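Local coordinates for protein oxalate biosynthetic component 1 (Burkholderia thailandensis, PDB 5IKY) that probably makes oxalate in quorum sensing-dependent oxalogenesis, combining serine hydrolase and lyase activities in one bifunctional chain, at residues 930-935 / 1084-1089; 1006-1011 / 1038-1043. One frame throughout, in Å; residues are numbered along the deposited sequence.

Interaction 1 (930-935 / 1084-1089); sequences KCFAHS and QWIARF
Lys930 and Phe1089 meet where an inner strand of the alpha/beta-hydrolase sheet passes helix 1080-1090. The strand runs in parallel between 780-782 and 969-976. The aliphatic part of the lysine makes the contact: Lys930 CD lies 3.4 Å from Phe1089 O. The chain bends at chi3 (-65°), which turns the ammonium end back to the same carbonyl. Lys930 NZ stays 3.6 Å from Phe1089 O and forms no hydrogen bond with it. The ring of Phe1089 leads away from the strand and packs on Trp780 and Leu970.

Two residues on, Phe932 reaches the helix with the far end of its ring. Its CZ is 4.4 Å from Ile1086 CG2, and the methyl sits at the ring edge, near the ring plane. The ring also stacks with Trp780 and Phe805. Ile1086 in turn touches Phe808 and Ile812, so helix 792-813 joins this apolar layer between sheet and helix.

Further along, the strand leaves the helix and reaches Ser935. Ser935 has strained backbone angles (phi 57°, psi -114°) at the end of the strand, as at a nucleophile elbow. Its OG is hydrogen-bonded to His1069 NE2, consistent with a catalytic serine–histidine pair.

No hydrogen bond joins the strand segment to the helix segment. The contact is buried and rests on van der Waals packing: a lysine chain beside a helix carbonyl, and a ring edge against a methyl. A lysine beside a carbonyl of the last helical turn may add a mild electrostatic attraction, since the helix dipole is negative at that end.

Interaction 2 (1006-1011 / 1038-1043); sequences SRHYVI and TPVWQD
His1008 and Val1040 are brought together by their first torsions. His1008 CG stands anti to its own carbonyl carbon (chi1 -70°), and the imidazole projects toward strand 1038-1043. Val1040 CG1 lies opposite the backbone N (chi1 -179°), which sends that methyl to the ring. The strand is the outermost one at this end of the mixed sheet of the alpha/beta-hydrolase domain. The loop carrying the histidine joins helices 998-1002 and 1015-1025.

The loop is folded as a type I beta turn over 1007-1010. Val1010 N donates to Arg1007 O at 3.1 Å. Ahead of it, Ser1006 OG accepts a weak bond from His1008 N, 3.4 Å long. The turn leaves the histidine side chain facing the strand.

The imidazole meets two residues of alternate positions on one strand face. Val1040 and the histidine side chain cross at about a right angle, and His1008 CE1 is 4.2 Å from Val1040 CG1. Gln1042 comes from the opposite direction, extended beyond CG. Its amide plane is turned 68° from the ring, and no hydrogen bond forms between the two groups.

Arg1052 of the neighbouring strand ties loop and strand together. Its NH2 is hydrogen-bonded to Gln1042 OE1 and its NH1 to Tyr1009 OH. The first bond helps fix the rotation of the amide. The contact lies at the surface, with partly exposed residues on both sides. Gln1042 OE1 ends equidistant from two ring atoms, 3.8 Å from both CD2 and NE2 of His1008.

Both contacts belong to the same mixed sheet, and their centres are 18 Å apart. Interaction 1 uses an inner strand; interaction 2 uses an edge strand, 1038-1043. In sequence, interaction 2 is nested inside the loop closed by interaction 1. The two touch directly through helix 1080-1090. Trp1085 CH2 lies 3.4 Å from Trp1041 CZ2 and 3.9 Å from Pro1039 CB. Trp1041 and Pro1039 alternate with Val1040 and Gln1042, so the strand meets the helix and the histidine loop with alternate residues. The probable hydrolase site at Ser935 and His1069 lies at the far end of strand 929-935 from the helix contact. The magnesium ion, held by His227 and Glu477, sits at a different, all-parallel sheet.

Interaction 1 (930-935 / 1084-1089)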
loop_
_atom_site.group_PDB
_atom_site.type_symbol
_atom_site.label_atom_id
_atom_site.label_comp_id
_atom_site.label_asym_id
_atom_site.label_seq_id
_atom_site.Cartn_x
_atom_site.Cartn_y
_atom_site.Cartn_z
ATOM N N LYS A 930 -22.947 4.537 -30.223
ATOM C CA LYS A 930 -21.812 4.051 -29.450
ATOM C C LYS A 930 -20.833 5.180 -29.154
ATOM O O LYS A 930 -20.255 5.770 -30.069
ATOM C CB LYS A 930 -21.110 2.914 -30.193
ATOM C CG LYS A 930 -21.973 1.674 -30.369
ATOM C CD LYS A 930 -21.371 0.715 -31.383
ATOM C CE LYS A 930 -21.350 1.329 -32.773
ATOM N NZ LYS A 930 -20.853 0.373 -33.802
ATOM N N CYS A 931 -20.653 5.478 -27.870
ATOM C CA CYS A 931 -19.814 6.596 -27.454
ATOM C C CYS A 931 -18.621 6.162 -26.609
ATOM O O CYS A 931 -18.730 5.267 -25.772
ATOM C CB CYS A 931 -20.641 7.620 -26.670
ATOM S SG CYS A 931 -22.099 8.241 -27.536
ATOM N N PHE A 932 -17.482 6.806 -26.843
ATOM C CA PHE A 932 -16.306 6.625 -26.003
ATOM C C PHE A 932 -16.202 7.780 -25.016
ATOM O O PHE A 932 -16.484 8.929 -25.361
ATOM C CB PHE A 932 -15.036 6.536 -26.852
ATOM C CG PHE A 932 -14.786 5.173 -27.430
ATOM C CD1 PHE A 932 -14.940 4.037 -26.651
ATOM C CD2 PHE A 932 -14.407 5.026 -28.754
ATOM C CE1 PHE A 932 -14.710 2.780 -27.180
ATOM C CE2 PHE A 932 -14.177 3.772 -29.289
ATOM C CZ PHE A 932 -14.330 2.647 -28.503
ATOM N N ALA A 933 -15.802 7.470 -23.788
ATOM C CA ALA A 933 -15.662 8.489 -22.757
ATOM C C ALA A 933 -14.336 8.355 -22.023
ATOM O O ALA A 933 -13.861 7.247 -21.775
ATOM C CB ALA A 933 -16.822 8.413 -21.771
ATOM N N HIS A 934 -13.744 9.494 -21.687
ATOM C CA HIS A 934 -12.530 9.523 -20.882
ATOM C C HIS A 934 -12.560 10.696 -19.912
ATOM O O HIS A 934 -13.070 11.768 -20.243
ATOM C CB HIS A 934 -11.287 9.608 -21.770
ATOM C CG HIS A 934 -10.023 9.866 -21.010
ATOM N ND1 HIS A 934 -9.494 8.960 -20.116
ATOM C CD2 HIS A 934 -9.189 10.933 -21.002
ATOM C CE1 HIS A 934 -8.386 9.455 -19.594
ATOM N NE2 HIS A 934 -8.179 10.651 -20.115
ATOM N N SER A 935 -12.012 10.479 -18.718
ATOM C CA SER A 935 -11.932 11.511 -17.686
ATOM C C SER A 935 -13.313 12.065 -17.337
ATOM O O SER A 935 -14.161 11.351 -16.801
ATOM C CB SER A 935 -11.001 12.644 -18.133
ATOM O OG SER A 935 -10.825 13.601 -17.104
ATOM N N GLN A 1084 -12.739 -7.915 -27.063
ATOM C CA GLN A 1084 -13.804 -8.733 -27.632
ATOM C C GLN A 1084 -15.167 -8.082 -27.412
ATOM O O GLN A 1084 -16.047 -8.154 -28.272
ATOM C CB GLN A 1084 -13.784 -10.140 -27.029
ATOM C CG GLN A 1084 -15.036 -10.957 -27.314
ATOM C CD GLN A 1084 -14.733 -12.405 -27.639
ATOM O OE1 GLN A 1084 -13.732 -12.713 -28.287
ATOM N NE2 GLN A 1084 -15.600 -13.306 -27.191
ATOM N N TRP A 1085 -15.331 -7.439 -26.259
ATOM C CA TRP A 1085 -16.579 -6.751 -25.938
ATOM C C TRP A 1085 -16.802 -5.587 -26.896
ATOM O O TRP A 1085 -17.901 -5.396 -27.418
ATOM C CB TRP A 1085 -16.571 -6.243 -24.493
ATOM C CG TRP A 1085 -16.473 -7.319 -23.450
ATOM C CD1 TRP A 1085 -16.080 -8.615 -23.633
ATOM C CD2 TRP A 1085 -16.779 -7.189 -22.056
ATOM N NE1 TRP A 1085 -16.118 -9.296 -22.442
ATOM C CE2 TRP A 1085 -16.545 -8.444 -21.458
ATOM C CE3 TRP A 1085 -17.226 -6.133 -21.256
ATOM C CZ2 TRP A 1085 -16.745 -8.671 -20.098
ATOM C CZ3 TRP A 1085 -17.423 -6.361 -19.906
ATOM C CH2 TRP A 1085 -17.182 -7.620 -19.341
ATOM N N ILE A 1086 -15.744 -4.814 -27.120
ATOM C CA ILE A 1086 -15.789 -3.682 -28.037
ATOM C C ILE A 1086 -15.956 -4.169 -29.475
ATOM O O ILE A 1086 -16.628 -3.528 -30.286
ATOM C CB ILE A 1086 -14.522 -2.814 -27.899
ATOM C CG1 ILE A 1086 -14.480 -2.186 -26.504
ATOM C CG2 ILE A 1086 -14.477 -1.731 -28.967
ATOM C CD1 ILE A 1086 -13.274 -1.324 -26.251
ATOM N N ALA A 1087 -15.355 -5.316 -29.779
ATOM C CA ALA A 1087 -15.515 -5.946 -31.086
ATOM C C ALA A 1087 -16.975 -6.303 -31.340
ATOM O O ALA A 1087 -17.505 -6.059 -32.424
ATOM C CB ALA A 1087 -14.641 -7.186 -31.190
ATOM N N ARG A 1088 -17.622 -6.881 -30.331
ATOM C CA ARG A 1088 -19.031 -7.242 -30.430
ATOM C C ARG A 1088 -19.898 -5.993 -30.547
ATOM O O ARG A 1088 -20.886 -5.979 -31.282
ATOM C CB ARG A 1088 -19.460 -8.077 -29.220
ATOM N N PHE A 1089 -19.517 -4.948 -29.817
ATOM C CA PHE A 1089 -20.198 -3.659 -29.892
ATOM C C PHE A 1089 -20.116 -3.076 -31.299
ATOM O O PHE A 1089 -21.123 -2.655 -31.870
ATOM C CB PHE A 1089 -19.595 -2.674 -28.889
ATOM C CG PHE A 1089 -20.035 -2.899 -27.472
ATOM C CD1 PHE A 1089 -21.271 -3.463 -27.195
ATOM C CD2 PHE A 1089 -19.216 -2.538 -26.414
ATOM C CE1 PHE A 1089 -21.679 -3.663 -25.889
ATOM C CE2 PHE A 1089 -19.617 -2.737 -25.106
ATOM C CZ PHE A 1089 -20.850 -3.301 -24.843
#

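Interaction 2 (1006-1011 / 1038-1043)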
loop_
_atom_site.group_PDB
_atom_site.type_symbol
_atom_site.label_atom_id
_atom_site.label_comp_id
_atom_site.label_asym_id
_atom_site.label_seq_id
_atom_site.Cartn_x
_atom_site.Cartn_y
_atom_site.Cartn_z
ATOM N N SER A 1006 -17.189 5.813 -5.583
ATOM C CA SER A 1006 -17.450 4.378 -5.617
ATOM C C SER A 1006 -16.335 3.610 -4.915
ATOM O O SER A 1006 -15.156 3.899 -5.116
ATOM C CB SER A 1006 -17.599 3.891 -7.061
ATOM O OG SER A 1006 -17.888 2.504 -7.111
ATOM N N ARG A 1007 -16.712 2.633 -4.094
ATOM C CA ARG A 1007 -15.736 1.835 -3.357
ATOM C C ARG A 1007 -15.090 0.759 -4.230
ATOM O O ARG A 1007 -14.065 0.183 -3.862
ATOM C CB ARG A 1007 -16.391 1.182 -2.137
ATOM C CG ARG A 1007 -16.913 2.164 -1.102
ATOM C CD ARG A 1007 -17.476 1.427 0.104
ATOM N NE ARG A 1007 -18.016 2.341 1.108
ATOM C CZ ARG A 1007 -17.334 2.788 2.156
ATOM N NH1 ARG A 1007 -16.078 2.404 2.345
ATOM N NH2 ARG A 1007 -17.907 3.617 3.018
ATOM N N HIS A 1008 -15.693 0.494 -5.386
ATOM C CA HIS A 1008 -15.202 -0.538 -6.295
ATOM C C HIS A 1008 -13.824 -0.209 -6.870
ATOM O O HIS A 1008 -13.077 -1.108 -7.257
ATOM C CB HIS A 1008 -16.199 -0.757 -7.438
ATOM C CG HIS A 1008 -17.474 -1.414 -7.010
ATOM N ND1 HIS A 1008 -17.517 -2.693 -6.498
ATOM C CD2 HIS A 1008 -18.754 -0.972 -7.025
ATOM C CE1 HIS A 1008 -18.768 -3.009 -6.211
ATOM N NE2 HIS A 1008 -19.538 -1.981 -6.523
ATOM N N TYR A 1009 -13.492 1.076 -6.923
ATOM C CA TYR A 1009 -12.217 1.519 -7.484
ATOM C C TYR A 1009 -11.053 1.305 -6.519
ATOM O O TYR A 1009 -9.889 1.440 -6.902
ATOM C CB TYR A 1009 -12.282 2.999 -7.871
ATOM C CG TYR A 1009 -13.289 3.338 -8.950
ATOM C CD1 TYR A 1009 -13.702 2.386 -9.874
ATOM C CD2 TYR A 1009 -13.817 4.618 -9.048
ATOM C CE1 TYR A 1009 -14.621 2.701 -10.860
ATOM C CE2 TYR A 1009 -14.732 4.943 -10.028
ATOM C CZ TYR A 1009 -15.131 3.982 -10.930
ATOM O OH TYR A 1009 -16.045 4.311 -11.902
ATOM N N VAL A 1010 -11.369 0.980 -5.270
ATOM C CA VAL A 1010 -10.351 0.854 -4.231
ATOM C C VAL A 1010 -9.900 -0.591 -4.037
ATOM O O VAL A 1010 -10.712 -1.474 -3.752
ATOM C CB VAL A 1010 -10.861 1.403 -2.885
ATOM C CG1 VAL A 1010 -9.798 1.244 -1.802
ATOM C CG2 VAL A 1010 -11.269 2.860 -3.031
ATOM N N ILE A 1011 -8.598 -0.822 -4.186
ATOM C CA ILE A 1011 -8.029 -2.155 -4.017
ATOM C C ILE A 1011 -7.596 -2.396 -2.574
ATOM O O ILE A 1011 -6.802 -1.642 -2.012
ATOM C CB ILE A 1011 -6.817 -2.383 -4.948
ATOM C CG1 ILE A 1011 -7.243 -2.283 -6.414
ATOM C CG2 ILE A 1011 -6.191 -3.747 -4.686
ATOM C CD1 ILE A 1011 -6.127 -2.563 -7.406
ATOM N N THR A 1038 -11.732 -7.840 -12.857
ATOM C CA THR A 1038 -12.999 -8.541 -12.685
ATOM C C THR A 1038 -14.179 -7.595 -12.864
ATOM O O THR A 1038 -14.311 -6.615 -12.132
ATOM C CB THR A 1038 -13.095 -9.202 -11.297
ATOM O OG1 THR A 1038 -11.933 -10.005 -11.061
ATOM C CG2 THR A 1038 -14.341 -10.070 -11.205
ATOM N N PRO A 1039 -15.041 -7.884 -13.848
ATOM C CA PRO A 1039 -16.235 -7.067 -14.084
ATOM C C PRO A 1039 -17.324 -7.298 -13.038
ATOM O O PRO A 1039 -17.715 -8.438 -12.794
ATOM C CB PRO A 1039 -16.705 -7.522 -15.469
ATOM C CG PRO A 1039 -16.189 -8.910 -15.601
ATOM C CD PRO A 1039 -14.879 -8.939 -14.863
ATOM N N VAL A 1040 -17.794 -6.217 -12.425
ATOM C CA VAL A 1040 -18.928 -6.279 -11.510
ATOM C C VAL A 1040 -20.147 -5.672 -12.197
ATOM O O VAL A 1040 -20.052 -4.622 -12.835
ATOM C CB VAL A 1040 -18.638 -5.544 -10.186
ATOM C CG1 VAL A 1040 -19.828 -5.643 -9.245
ATOM C CG2 VAL A 1040 -17.391 -6.115 -9.528
ATOM N N TRP A 1041 -21.292 -6.336 -12.074
ATOM C CA TRP A 1041 -22.467 -5.961 -12.851
ATOM C C TRP A 1041 -23.607 -5.431 -11.988
ATOM O O TRP A 1041 -24.041 -6.082 -11.037
ATOM C CB TRP A 1041 -22.931 -7.158 -13.676
ATOM C CG TRP A 1041 -21.903 -7.569 -14.673
ATOM C CD1 TRP A 1041 -20.872 -8.443 -14.480
ATOM C CD2 TRP A 1041 -21.778 -7.090 -16.013
ATOM N NE1 TRP A 1041 -20.124 -8.552 -15.628
ATOM C CE2 TRP A 1041 -20.658 -7.727 -16.583
ATOM C CE3 TRP A 1041 -22.509 -6.187 -16.788
ATOM C CZ2 TRP A 1041 -20.257 -7.493 -17.895
ATOM C CZ3 TRP A 1041 -22.109 -5.957 -18.084
ATOM C CH2 TRP A 1041 -20.993 -6.605 -18.628
ATOM N N GLN A 1042 -24.088 -4.240 -12.335
ATOM C CA GLN A 1042 -25.092 -3.548 -11.535
ATOM C C GLN A 1042 -26.295 -3.115 -12.369
ATOM O O GLN A 1042 -26.144 -2.664 -13.505
ATOM C CB GLN A 1042 -24.470 -2.328 -10.850
ATOM C CG GLN A 1042 -23.034 -2.538 -10.392
ATOM C CD GLN A 1042 -22.533 -1.423 -9.497
ATOM O OE1 GLN A 1042 -21.417 -0.930 -9.666
ATOM N NE2 GLN A 1042 -23.354 -1.021 -8.535
ATOM N N ASP A 1043 -27.487 -3.254 -11.794
ATOM C CA ASP A 1043 -28.720 -2.829 -12.450
ATOM C C ASP A 1043 -29.401 -1.724 -11.652
ATOM O O ASP A 1043 -29.665 -1.880 -10.460
ATOM C CB ASP A 1043 -29.673 -4.012 -12.629
ATOM C CG ASP A 1043 -29.086 -5.108 -13.494
ATOM O OD1 ASP A 1043 -28.374 -5.979 -12.950
ATOM O OD2 ASP A 1043 -29.338 -5.103 -14.719
#